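PDB 3SIH: poly(ADP-ribose) glycohydrolase from Thermomonospora curvata, which probably hydrolyses the ribose–ribose glycosidic bonds of poly(ADP-ribose), as a bacterial-type PARG with a macrodomain-related catalytic domain. Local coordinates for residues Q130-H135 against H146-P151. Numbering follows the deposited sequence.
Sequences QFYAFH and HLIYSP
His146 enters the contact between Phe131 and Phe134 of the helix. Its imidazole lies over one face of the Phe134 ring, with the centroids 4.4 Å apart and the planes inclined at 46°. The CB of His146 packs against Phe131, 3.8 Å from CD1, and its carbonyl O comes up to the rim of that same ring, in the ring plane, 3.6 Å from CE1. The backbone N of His146 is hydrogen-bonded to Ser144 OG, which also bonds His135 NE2, so Ser144 links the residue leading into the strand with the helix.

At Leu147 the chain becomes strand, and its side chain turns away from the helix. This is strand 147-157 of the mixed central sheet of a macrodomain-type fold, lying between strands 42-44 and 163-175. Helix 129-138 lies against it; the axes of the short segments 130-135 and 147-151 run nearly antiparallel (164°) and come within 10.0 Å of each other.

Ile148 points back at the helix. CG1 stands beside its own backbone N (chi1 -63°) and the chain is extended beyond it, which carries CD1 over a face of Phe131. This methyl, Ile148 CD1, makes a CH-pi contact 3.9 Å from the centroid of the Phe131 ring. Ile148 CD1 sits off-centre, 3.5 Å from Phe131 CG. On the opposite face of Phe131 lies His135 CE1, so the phenyl ring is clamped between strand and helix side chains. The Tyr132 side chain crosses that of Ile148 at about a right angle, its OH 4.1 Å from Ile148 CD1, while Leu125 of helix 121-125 also touches Ile148. Farther along the strand, Ser150 OG is hydrogen-bonded to Ser124 OG of that same helix 121-125.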
loop_
_atom_site.group_PDB
_atom_site.type_symbol
_atom_site.label_atom_id
_atom_site.label_comp_id
_atom_site.label_asym_id
_atom_site.label_seq_id
_atom_site.Cartn_x
_atom_site.Cartn_y
_atom_site.Cartn_z
ATOM N N GLN A 130 -17.884 -0.266 4.404
ATOM C CA GLN A 130 -18.479 0.416 3.255
ATOM C C GLN A 130 -17.648 0.276 1.983
ATOM O O GLN A 130 -18.187 0.243 0.872
ATOM C CB GLN A 130 -18.726 1.895 3.542
ATOM C CG GLN A 130 -19.889 2.167 4.466
ATOM C CD GLN A 130 -20.183 3.648 4.598
ATOM O OE1 GLN A 130 -20.554 4.308 3.626
ATOM N NE2 GLN A 130 -20.014 4.180 5.803
ATOM N N PHE A 131 -16.331 0.223 2.137
ATOM C CA PHE A 131 -15.428 0.093 0.999
ATOM C C PHE A 131 -15.660 -1.243 0.300
ATOM O O PHE A 131 -15.827 -1.313 -0.926
ATOM C CB PHE A 131 -13.992 0.229 1.522
ATOM C CG PHE A 131 -12.914 -0.084 0.515
ATOM C CD1 PHE A 131 -12.319 0.930 -0.230
ATOM C CD2 PHE A 131 -12.459 -1.383 0.353
ATOM C CE1 PHE A 131 -11.287 0.646 -1.125
ATOM C CE2 PHE A 131 -11.446 -1.677 -0.540
ATOM C CZ PHE A 131 -10.849 -0.650 -1.280
ATOM N N TYR A 132 -15.706 -2.302 1.103
ATOM C CA TYR A 132 -15.852 -3.651 0.583
ATOM C C TYR A 132 -17.253 -3.923 0.039
ATOM O O TYR A 132 -17.388 -4.493 -1.035
ATOM C CB TYR A 132 -15.400 -4.674 1.636
ATOM C CG TYR A 132 -13.955 -4.412 1.995
ATOM C CD1 TYR A 132 -12.943 -4.800 1.130
ATOM C CD2 TYR A 132 -13.612 -3.702 3.140
ATOM C CE1 TYR A 132 -11.618 -4.534 1.411
ATOM C CE2 TYR A 132 -12.275 -3.434 3.436
ATOM C CZ TYR A 132 -11.290 -3.845 2.555
ATOM O OH TYR A 132 -9.957 -3.564 2.807
ATOM N N ALA A 133 -18.275 -3.453 0.744
ATOM C CA ALA A 133 -19.651 -3.624 0.272
ATOM C C ALA A 133 -19.885 -2.903 -1.051
ATOM O O ALA A 133 -20.610 -3.402 -1.921
ATOM C CB ALA A 133 -20.643 -3.150 1.312
ATOM N N PHE A 134 -19.272 -1.730 -1.209
ATOM C CA PHE A 134 -19.434 -0.982 -2.451
ATOM C C PHE A 134 -18.999 -1.843 -3.625
ATOM O O PHE A 134 -19.704 -1.963 -4.619
ATOM C CB PHE A 134 -18.628 0.327 -2.449
ATOM C CG PHE A 134 -18.729 1.082 -3.753
ATOM C CD1 PHE A 134 -17.815 0.859 -4.768
ATOM C CD2 PHE A 134 -19.777 1.967 -3.986
ATOM C CE1 PHE A 134 -17.918 1.528 -5.980
ATOM C CE2 PHE A 134 -19.887 2.641 -5.197
ATOM C CZ PHE A 134 -18.962 2.417 -6.193
ATOM N N HIS A 135 -17.823 -2.448 -3.511
ATOM C CA HIS A 135 -17.303 -3.253 -4.608
ATOM C C HIS A 135 -18.058 -4.566 -4.802
ATOM O O HIS A 135 -18.254 -5.010 -5.932
ATOM C CB HIS A 135 -15.806 -3.494 -4.437
ATOM C CG HIS A 135 -15.004 -2.237 -4.507
ATOM N ND1 HIS A 135 -14.171 -1.821 -3.489
ATOM C CD2 HIS A 135 -14.927 -1.288 -5.470
ATOM C CE1 HIS A 135 -13.611 -0.674 -3.824
ATOM N NE2 HIS A 135 -14.050 -0.330 -5.022
ATOM N N HIS A 146 -12.247 4.637 -4.749
ATOM C CA HIS A 146 -12.303 4.664 -3.280
ATOM C C HIS A 146 -10.944 4.323 -2.666
ATOM O O HIS A 146 -10.248 3.426 -3.128
ATOM C CB HIS A 146 -13.327 3.660 -2.746
ATOM C CG HIS A 146 -14.753 4.057 -2.964
ATOM N ND1 HIS A 146 -15.511 4.676 -1.998
ATOM C CD2 HIS A 146 -15.564 3.892 -4.035
ATOM C CE1 HIS A 146 -16.733 4.889 -2.467
ATOM N NE2 HIS A 146 -16.789 4.422 -3.699
ATOM N N LEU A 147 -10.582 5.021 -1.597
ATOM C CA LEU A 147 -9.315 4.746 -0.925
ATOM C C LEU A 147 -9.517 4.757 0.581
ATOM O O LEU A 147 -10.270 5.578 1.111
ATOM C CB LEU A 147 -8.304 5.825 -1.333
ATOM C CG LEU A 147 -6.906 5.860 -0.733
ATOM C CD1 LEU A 147 -5.974 6.474 -1.774
ATOM C CD2 LEU A 147 -6.921 6.669 0.542
ATOM N N ILE A 148 -8.877 3.821 1.275
ATOM C CA ILE A 148 -8.878 3.856 2.734
ATOM C C ILE A 148 -7.526 4.382 3.215
ATOM O O ILE A 148 -6.475 3.900 2.784
ATOM C CB ILE A 148 -9.139 2.469 3.360
ATOM C CG1 ILE A 148 -10.532 1.940 2.981
ATOM C CG2 ILE A 148 -8.976 2.542 4.889
ATOM C CD1 ILE A 148 -10.704 0.438 3.224
ATOM N N TYR A 149 -7.568 5.415 4.050
ATOM C CA TYR A 149 -6.362 5.977 4.644
ATOM C C TYR A 149 -6.267 5.493 6.087
ATOM O O TYR A 149 -7.183 5.717 6.894
ATOM C CB TYR A 149 -6.371 7.510 4.577
ATOM C CG TYR A 149 -5.186 8.117 5.308
ATOM C CD1 TYR A 149 -3.902 8.036 4.779
ATOM C CD2 TYR A 149 -5.358 8.746 6.528
ATOM C CE1 TYR A 149 -2.804 8.584 5.457
ATOM C CE2 TYR A 149 -4.280 9.296 7.209
ATOM C CZ TYR A 149 -3.014 9.199 6.670
ATOM O OH TYR A 149 -1.954 9.753 7.363
ATOM N N SER A 150 -5.153 4.838 6.400
ATOM C CA SER A 150 -4.926 4.270 7.732
ATOM C C SER A 150 -3.655 4.856 8.363
ATOM O O SER A 150 -2.554 4.435 8.030
ATOM C CB SER A 150 -4.771 2.744 7.644
ATOM O OG SER A 150 -5.880 2.139 6.978
ATOM N N PRO A 151 -3.815 5.810 9.288
ATOM C CA PRO A 151 -2.647 6.497 9.862
ATOM C C PRO A 151 -2.017 5.741 11.024
ATOM O O PRO A 151 -2.722 5.145 11.817
ATOM C CB PRO A 151 -3.243 7.812 10.357
ATOM C CG PRO A 151 -4.665 7.446 10.765
ATOM C CD PRO A 151 -5.091 6.346 9.804
#